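Local coordinates for protein 5-cytosine DNA methyltransferase (PDB 3QV2) that probably transfers a methyl group from S-adenosyl-L-methionine to carbon 5 of cytosine in DNA or tRNA, as a Dnmt2-type methyltransferase, at residues Asn12-Phe17 / Ile39-Asn44; Asn78-Ser83 / His110-Ile115. All coordinates share one frame; numbering follows the deposited sequence.

Interaction 1. Residues Asn12-Phe17 / Ile39-Asn44; sequences NVIEFF and IPFDIN. With SAH (S-adenosyl-L-homocysteine), chain B.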
loop_
_atom_site.group_PDB
_atom_site.type_symbol
_atom_site.label_atom_id
_atom_site.label_comp_id
_atom_site.label_asym_id
_atom_site.label_seq_id
_atom_site.Cartn_x
_atom_site.Cartn_y
_atom_site.Cartn_z
ATOM N N ASN A 12 10.041 12.207 -13.172
ATOM C CA ASN A 12 10.951 11.073 -13.095
ATOM C C ASN A 12 11.060 10.571 -11.660
ATOM O O ASN A 12 11.606 11.254 -10.793
ATOM C CB ASN A 12 12.325 11.457 -13.640
ATOM C CG ASN A 12 12.253 12.035 -15.040
ATOM O OD1 ASN A 12 12.685 13.161 -15.284
ATOM N ND2 ASN A 12 11.693 11.267 -15.967
ATOM N N VAL A 13 10.537 9.373 -11.416
ATOM C CA VAL A 13 10.361 8.880 -10.054
ATOM C C VAL A 13 11.345 7.783 -9.663
ATOM O O VAL A 13 11.573 6.839 -10.419
ATOM C CB VAL A 13 8.933 8.330 -9.847
ATOM C CG1 VAL A 13 8.714 7.961 -8.387
ATOM C CG2 VAL A 13 7.895 9.342 -10.306
ATOM N N ILE A 14 11.919 7.914 -8.472
ATOM C CA ILE A 14 12.632 6.808 -7.851
ATOM C C ILE A 14 11.674 6.106 -6.896
ATOM O O ILE A 14 11.290 6.662 -5.868
ATOM C CB ILE A 14 13.868 7.277 -7.064
ATOM C CG1 ILE A 14 14.781 8.135 -7.941
ATOM C CG2 ILE A 14 14.626 6.077 -6.517
ATOM C CD1 ILE A 14 16.039 8.599 -7.236
ATOM N N GLU A 15 11.282 4.885 -7.245
ATOM C CA GLU A 15 10.290 4.148 -6.471
ATOM C C GLU A 15 10.950 3.313 -5.376
ATOM O O GLU A 15 11.168 2.114 -5.542
ATOM C CB GLU A 15 9.460 3.260 -7.401
ATOM C CG GLU A 15 8.150 2.756 -6.816
ATOM C CD GLU A 15 7.275 2.082 -7.859
ATOM O OE1 GLU A 15 6.173 1.618 -7.504
ATOM O OE2 GLU A 15 7.689 2.018 -9.036
ATOM N N PHE A 16 11.270 3.957 -4.259
ATOM C CA PHE A 16 11.900 3.273 -3.137
ATOM C C PHE A 16 10.946 2.269 -2.498
ATOM O O PHE A 16 9.749 2.531 -2.375
ATOM C CB PHE A 16 12.372 4.279 -2.088
ATOM C CG PHE A 16 13.449 5.210 -2.574
ATOM C CD1 PHE A 16 14.736 4.747 -2.788
ATOM C CD2 PHE A 16 13.180 6.550 -2.798
ATOM C CE1 PHE A 16 15.730 5.599 -3.226
ATOM C CE2 PHE A 16 14.172 7.409 -3.235
ATOM C CZ PHE A 16 15.449 6.933 -3.449
ATOM N N PHE A 17 11.486 1.126 -2.083
ATOM C CA PHE A 17 10.680 0.058 -1.501
ATOM C C PHE A 17 9.502 -0.242 -2.420
ATOM O O PHE A 17 8.358 -0.336 -1.975
ATOM C CB PHE A 17 10.188 0.452 -0.106
ATOM C CG PHE A 17 11.221 1.164 0.721
ATOM C CD1 PHE A 17 12.210 0.454 1.385
ATOM C CD2 PHE A 17 11.208 2.545 0.831
ATOM C CE1 PHE A 17 13.165 1.110 2.144
ATOM C CE2 PHE A 17 12.159 3.206 1.586
ATOM C CZ PHE A 17 13.139 2.487 2.243
ATOM N N ILE A 39 12.015 4.253 -11.506
ATOM C CA ILE A 39 13.174 3.428 -11.176
ATOM C C ILE A 39 12.984 2.805 -9.798
ATOM O O ILE A 39 13.268 3.433 -8.779
ATOM C CB ILE A 39 14.491 4.230 -11.195
ATOM C CG1 ILE A 39 14.805 4.718 -12.612
ATOM C CG2 ILE A 39 15.637 3.377 -10.683
ATOM C CD1 ILE A 39 13.982 5.908 -13.055
ATOM N N PRO A 40 12.493 1.560 -9.768
ATOM C CA PRO A 40 12.149 0.841 -8.538
ATOM C C PRO A 40 13.362 0.263 -7.815
ATOM O O PRO A 40 14.258 -0.290 -8.454
ATOM C CB PRO A 40 11.259 -0.295 -9.048
ATOM C CG PRO A 40 11.759 -0.560 -10.421
ATOM C CD PRO A 40 12.189 0.770 -10.974
ATOM N N PHE A 41 13.381 0.399 -6.492
ATOM C CA PHE A 41 14.413 -0.205 -5.655
ATOM C C PHE A 41 13.766 -1.107 -4.610
ATOM O O PHE A 41 12.897 -0.668 -3.855
ATOM C CB PHE A 41 15.241 0.873 -4.949
ATOM C CG PHE A 41 16.285 1.514 -5.818
ATOM C CD1 PHE A 41 17.616 1.139 -5.718
ATOM C CD2 PHE A 41 15.941 2.500 -6.726
ATOM C CE1 PHE A 41 18.580 1.731 -6.512
ATOM C CE2 PHE A 41 16.899 3.095 -7.524
ATOM C CZ PHE A 41 18.221 2.710 -7.417
ATOM N N ASP A 42 14.188 -2.366 -4.568
ATOM C CA ASP A 42 13.698 -3.301 -3.562
ATOM C C ASP A 42 14.541 -4.574 -3.561
ATOM O O ASP A 42 14.991 -5.032 -4.612
ATOM C CB ASP A 42 12.221 -3.628 -3.797
ATOM C CG ASP A 42 11.539 -4.176 -2.556
ATOM O OD1 ASP A 42 12.100 -5.093 -1.924
ATOM O OD2 ASP A 42 10.447 -3.680 -2.209
ATOM N N ILE A 43 14.757 -5.135 -2.376
ATOM C CA ILE A 43 15.606 -6.312 -2.225
ATOM C C ILE A 43 14.807 -7.611 -2.178
ATOM O O ILE A 43 15.382 -8.700 -2.167
ATOM C CB ILE A 43 16.468 -6.212 -0.954
ATOM C CG1 ILE A 43 15.576 -6.141 0.287
ATOM C CG2 ILE A 43 17.378 -4.999 -1.027
ATOM C CD1 ILE A 43 16.343 -6.022 1.588
ATOM N N ASN A 44 13.483 -7.494 -2.147
ATOM C CA ASN A 44 12.614 -8.664 -2.091
ATOM C C ASN A 44 12.474 -9.325 -3.461
ATOM O O ASN A 44 11.805 -8.795 -4.351
ATOM C CB ASN A 44 11.238 -8.281 -1.540
ATOM C CG ASN A 44 10.402 -9.488 -1.165
ATOM O OD1 ASN A 44 9.753 -10.095 -2.016
ATOM N ND2 ASN A 44 10.411 -9.841 0.116
HETATM N N SAH B . 4.332 -0.169 -1.472
HETATM C CA SAH B . 4.845 -1.388 -2.065
HETATM C CB SAH B . 5.412 -2.316 -0.998
HETATM C CG SAH B . 5.965 -1.715 0.271
HETATM S SD SAH B . 6.543 -2.856 1.544
HETATM C C SAH B . 3.749 -2.060 -2.852
HETATM O O SAH B . 3.769 -3.314 -3.012
HETATM O OXT SAH B . 2.806 -1.362 -3.358
HETATM C "C5'" SAH B . 8.229 -2.466 1.959
HETATM C "C4'" SAH B . 9.303 -2.934 1.046
HETATM O "O4'" SAH B . 10.487 -2.312 1.405
HETATM C "C3'" SAH B . 9.500 -4.376 1.215
HETATM O "O3'" SAH B . 9.102 -5.040 0.065
HETATM C "C2'" SAH B . 10.905 -4.590 1.449
HETATM O "O2'" SAH B . 11.383 -5.570 0.597
HETATM C "C1'" SAH B . 11.535 -3.300 1.155
HETATM N N9 SAH B . 12.739 -3.113 1.914
HETATM C C8 SAH B . 12.976 -3.281 3.222
HETATM N N7 SAH B . 14.265 -2.972 3.436
HETATM C C5 SAH B . 14.828 -2.615 2.257
HETATM C C6 SAH B . 16.112 -2.207 1.890
HETATM N N6 SAH B . 17.161 -2.101 2.875
HETATM N N1 SAH B . 16.345 -1.918 0.597
HETATM C C2 SAH B . 15.386 -2.010 -0.334
HETATM N N3 SAH B . 14.149 -2.398 -0.006
HETATM C C4 SAH B . 13.847 -2.704 1.269
#
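The ring of F41 meets I14 across two parallel strands, with I14 CG2 lying oblique to the ring, 3.8 Å from F41 CD2. The same methyl group of I14 also sits over one face of the F16 ring, offset toward its rim. I14 CG2 is anti to the backbone N (CG1 has chi1 -53°), which lets this one branch touch both rings. The F17 ring turns its edge to the ligand: C1' of S-adenosyl-L-homocysteine lies in its plane, and F17 CB is 3.2 Å from the ribose O4'.

Backbone bonds join strand 12-16 to strand 39-41. I39 N donates to V13 O at 2.8 Å, and E15 N donates to I39 O at 2.9 Å. F41 N donates to E15 O at 3.0 Å. E15 and P40 project from the sheet face away from I14, I39 and F41. The extended E15 chain leads off the sheet beside P40, and its OE2 bonds to Y51 OH and OE1 to the backbone N of R24.

Past the strand ends, D42 grips the ribose with both carboxylate oxygens. OD1 takes the O2' hydroxyl of the ligand at 2.7 Å, and OD2 takes O3' at 3.0 Å. OD1 also accepts from N44 N in an Asx turn, and OD2 from G19 N, so two bonds meet at each carboxylate oxygen and hold its rotation. I43 lays its CG2 and CD1 against the adenine. N44 is the N-cap of the next helix.

An acidic residue after the second strand, holding both ribose hydroxyls, is characteristic of the cofactor site of class I, Rossmann-like methyltransferases. Strands 11-16 and 36-41 with helix 22-29 form its first beta-alpha-beta unit.

Interaction 2. Residues Asn78-Ser83 / His110-Ile115; sequences NTWFMS and HLYRDI. With SAH (S-adenosyl-L-homocysteine), chain B; SO4 (sulfate ion), chain D.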
loop_
_atom_site.group_PDB
_atom_site.type_symbol
_atom_site.label_atom_id
_atom_site.label_comp_id
_atom_site.label_asym_id
_atom_site.label_seq_id
_atom_site.Cartn_x
_atom_site.Cartn_y
_atom_site.Cartn_z
ATOM N N ASN A 78 13.439 13.528 -10.349
ATOM C CA ASN A 78 12.938 14.704 -9.646
ATOM C C ASN A 78 11.775 14.384 -8.712
ATOM O O ASN A 78 11.073 15.283 -8.251
ATOM C CB ASN A 78 12.523 15.785 -10.648
ATOM C CG ASN A 78 11.455 15.306 -11.613
ATOM O OD1 ASN A 78 10.806 14.285 -11.384
ATOM N ND2 ASN A 78 11.266 16.045 -12.700
ATOM N N THR A 79 11.580 13.100 -8.430
ATOM C CA THR A 79 10.466 12.673 -7.595
ATOM C C THR A 79 10.806 11.438 -6.762
ATOM O O THR A 79 11.469 10.516 -7.237
ATOM C CB THR A 79 9.214 12.380 -8.442
ATOM O OG1 THR A 79 8.879 13.535 -9.221
ATOM C CG2 THR A 79 8.041 12.021 -7.551
ATOM N N TRP A 80 10.344 11.432 -5.515
ATOM C CA TRP A 80 10.531 10.294 -4.626
ATOM C C TRP A 80 9.192 9.699 -4.208
ATOM O O TRP A 80 8.383 10.366 -3.565
ATOM C CB TRP A 80 11.303 10.707 -3.372
ATOM C CG TRP A 80 12.781 10.852 -3.559
ATOM C CD1 TRP A 80 13.462 10.913 -4.742
ATOM C CD2 TRP A 80 13.765 10.948 -2.526
ATOM N NE1 TRP A 80 14.809 11.046 -4.505
ATOM C CE2 TRP A 80 15.022 11.068 -3.145
ATOM C CE3 TRP A 80 13.706 10.943 -1.126
ATOM C CZ2 TRP A 80 16.208 11.183 -2.428
ATOM C CZ3 TRP A 80 14.884 11.058 -0.409
ATOM C CH2 TRP A 80 16.118 11.176 -1.061
ATOM N N PHE A 81 8.962 8.445 -4.583
ATOM C CA PHE A 81 7.826 7.685 -4.069
ATOM C C PHE A 81 8.354 6.614 -3.131
ATOM O O PHE A 81 9.345 5.949 -3.437
ATOM C CB PHE A 81 7.036 7.033 -5.204
ATOM C CG PHE A 81 6.213 7.999 -6.007
ATOM C CD1 PHE A 81 6.128 9.329 -5.640
ATOM C CD2 PHE A 81 5.515 7.572 -7.125
ATOM C CE1 PHE A 81 5.369 10.217 -6.375
ATOM C CE2 PHE A 81 4.754 8.456 -7.864
ATOM C CZ PHE A 81 4.682 9.780 -7.488
ATOM N N MET A 82 7.700 6.441 -1.987
ATOM C CA MET A 82 8.169 5.460 -1.017
ATOM C C MET A 82 7.131 5.069 0.029
ATOM O O MET A 82 6.367 5.903 0.518
ATOM C CB MET A 82 9.423 5.973 -0.309
ATOM C CG MET A 82 9.168 7.144 0.624
ATOM S SD MET A 82 10.631 7.596 1.575
ATOM C CE MET A 82 11.793 7.944 0.261
ATOM N N SER A 83 7.119 3.785 0.363
ATOM C CA SER A 83 6.376 3.287 1.509
ATOM C C SER A 83 7.303 2.392 2.321
ATOM O O SER A 83 7.340 1.176 2.125
ATOM C CB SER A 83 5.128 2.525 1.065
ATOM O OG SER A 83 5.459 1.494 0.156
ATOM N N HIS A 110 18.465 6.752 6.257
ATOM C CA HIS A 110 19.606 6.964 5.379
ATOM C C HIS A 110 19.261 7.928 4.250
ATOM O O HIS A 110 20.010 8.862 3.967
ATOM C CB HIS A 110 20.074 5.629 4.799
ATOM C CG HIS A 110 21.148 5.764 3.764
ATOM N ND1 HIS A 110 22.353 6.380 4.019
ATOM C CD2 HIS A 110 21.196 5.362 2.472
ATOM C CE1 HIS A 110 23.100 6.351 2.929
ATOM N NE2 HIS A 110 22.420 5.740 1.975
ATOM N N LEU A 111 18.120 7.695 3.610
ATOM C CA LEU A 111 17.698 8.509 2.475
ATOM C C LEU A 111 17.557 9.988 2.826
ATOM O O LEU A 111 17.932 10.856 2.039
ATOM C CB LEU A 111 16.384 7.985 1.891
ATOM C CG LEU A 111 16.424 6.576 1.299
ATOM C CD1 LEU A 111 15.063 6.181 0.743
ATOM C CD2 LEU A 111 17.493 6.478 0.221
ATOM N N TYR A 112 17.018 10.273 4.008
ATOM C CA TYR A 112 16.764 11.655 4.407
ATOM C C TYR A 112 17.940 12.301 5.140
ATOM O O TYR A 112 18.170 13.503 5.011
ATOM C CB TYR A 112 15.476 11.753 5.231
ATOM C CG TYR A 112 14.225 11.500 4.418
ATOM C CD1 TYR A 112 13.629 12.522 3.692
ATOM C CD2 TYR A 112 13.643 10.238 4.370
ATOM C CE1 TYR A 112 12.490 12.297 2.943
ATOM C CE2 TYR A 112 12.502 10.005 3.622
ATOM C CZ TYR A 112 11.930 11.040 2.911
ATOM O OH TYR A 112 10.794 10.821 2.163
ATOM N N ARG A 113 18.683 11.506 5.903
ATOM C CA ARG A 113 19.859 12.012 6.607
ATOM C C ARG A 113 21.031 12.217 5.655
ATOM O O ARG A 113 21.659 13.276 5.645
ATOM C CB ARG A 113 20.297 11.044 7.706
ATOM C CG ARG A 113 19.417 11.012 8.942
ATOM C CD ARG A 113 19.916 9.939 9.897
ATOM N NE ARG A 113 19.188 9.924 11.163
ATOM C CZ ARG A 113 19.318 8.974 12.082
ATOM N NH1 ARG A 113 20.143 7.957 11.870
ATOM N NH2 ARG A 113 18.622 9.033 13.208
ATOM N N ASP A 114 21.319 11.194 4.858
ATOM C CA ASP A 114 22.571 11.135 4.116
ATOM C C ASP A 114 22.467 11.535 2.644
ATOM O O ASP A 114 23.468 11.902 2.030
ATOM C CB ASP A 114 23.178 9.735 4.236
ATOM C CG ASP A 114 23.308 9.279 5.677
ATOM O OD1 ASP A 114 23.533 10.138 6.554
ATOM O OD2 ASP A 114 23.179 8.064 5.935
ATOM N N ILE A 115 21.267 11.467 2.078
ATOM C CA ILE A 115 21.095 11.735 0.653
ATOM C C ILE A 115 20.468 13.095 0.357
ATOM O O ILE A 115 21.110 13.975 -0.217
ATOM C CB ILE A 115 20.245 10.645 -0.031
ATOM C CG1 ILE A 115 20.809 9.258 0.276
ATOM C CG2 ILE A 115 20.175 10.890 -1.531
ATOM C CD1 ILE A 115 22.225 9.056 -0.212
HETATM N N SAH B . 4.332 -0.169 -1.472
HETATM C CA SAH B . 4.845 -1.388 -2.065
HETATM C CB SAH B . 5.412 -2.316 -0.998
HETATM C CG SAH B . 5.965 -1.715 0.271
HETATM S SD SAH B . 6.543 -2.856 1.544
HETATM C C SAH B . 3.749 -2.060 -2.852
HETATM O O SAH B . 3.769 -3.314 -3.012
HETATM O OXT SAH B . 2.806 -1.362 -3.358
HETATM C "C5'" SAH B . 8.229 -2.466 1.959
HETATM C "C4'" SAH B . 9.303 -2.934 1.046
HETATM O "O4'" SAH B . 10.487 -2.312 1.405
HETATM C "C3'" SAH B . 9.500 -4.376 1.215
HETATM O "O3'" SAH B . 9.102 -5.040 0.065
HETATM C "C2'" SAH B . 10.905 -4.590 1.449
HETATM O "O2'" SAH B . 11.383 -5.570 0.597
HETATM C "C1'" SAH B . 11.535 -3.300 1.155
HETATM N N9 SAH B . 12.739 -3.113 1.914
HETATM C C8 SAH B . 12.976 -3.281 3.222
HETATM N N7 SAH B . 14.265 -2.972 3.436
HETATM C C5 SAH B . 14.828 -2.615 2.257
HETATM C C6 SAH B . 16.112 -2.207 1.890
HETATM N N6 SAH B . 17.161 -2.101 2.875
HETATM N N1 SAH B . 16.345 -1.918 0.597
HETATM C C2 SAH B . 15.386 -2.010 -0.334
HETATM N N3 SAH B . 14.149 -2.398 -0.006
HETATM C C4 SAH B . 13.847 -2.704 1.269
HETATM S S SO4 D . 13.764 18.437 -13.586
HETATM O O1 SO4 D . 14.440 17.211 -13.173
HETATM O O2 SO4 D . 12.516 18.597 -12.846
HETATM O O3 SO4 D . 14.639 19.575 -13.313
HETATM O O4 SO4 D . 13.471 18.368 -15.015
#
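This is buried strand-to-helix packing, in which W80 and M82 of strand 79-82 meet L111, Y112 and I115 of helix 106-115 on one side of the central sheet. No hydrogen bond crosses between the two segments. The strand and helix segments run roughly antiparallel, at 149°, with their axes 12.7 Å apart, and large side chains fill that separation.

W80 points its six-membered ring at the helix. Its edge meets the face of Y112 in a T-shaped pair, with planes at 74° and centroids 5.8 Å apart. W80 CZ3 is the atom over the Y112 face, toward the rim. The backbone O of L111 lies in the indole plane, 3.6 Å from W80 CH2. I115 CG2 touches the same edge, 4.1 Å from W80 CZ2.

M82 and Y112 reach toward each other from opposite directions. M82 SD lies at the edge of the phenol ring, 4.9 Å from the ring centroid, a Met-aromatic contact. SD is also 3.3 Å from Y112 OH, a buried hydroxyl with no hydrogen-bonding partner in the model. The bend at chi3 (58°) turns M82 CE to L111 CD1, and the two methyl ends meet tip to tip at 3.7 Å. Strand 125-130 and helix 138-149 also pack against Y112.

Beyond the strand, S83 OG accepts a 2.6 Å hydrogen bond from the amino N of S-adenosyl-L-homocysteine. Helices packed on a largely parallel sheet, with the ligand at the carboxyl ends of its strands, are characteristic of the Rossmann-like methyltransferase fold.

The centres of interactions 1 and 2 are about 10 Å apart, on the same side of the chain's centre. They come in series along the chain: 12-17 with 39-44 is complete before 78-83 with 110-115 begins. Both reach the same mixed sheet, where strand 11-16 lies between strands 36-41 and 79-82. Interaction 1 joins two strands within the sheet; interaction 2 attaches helix 106-115 to it. They touch directly through backbone pairing of 12-16 with 79-82 and the edge-to-face rings of F16 and W80. Together they place neighbouring strand ends at two parts of one cofactor site.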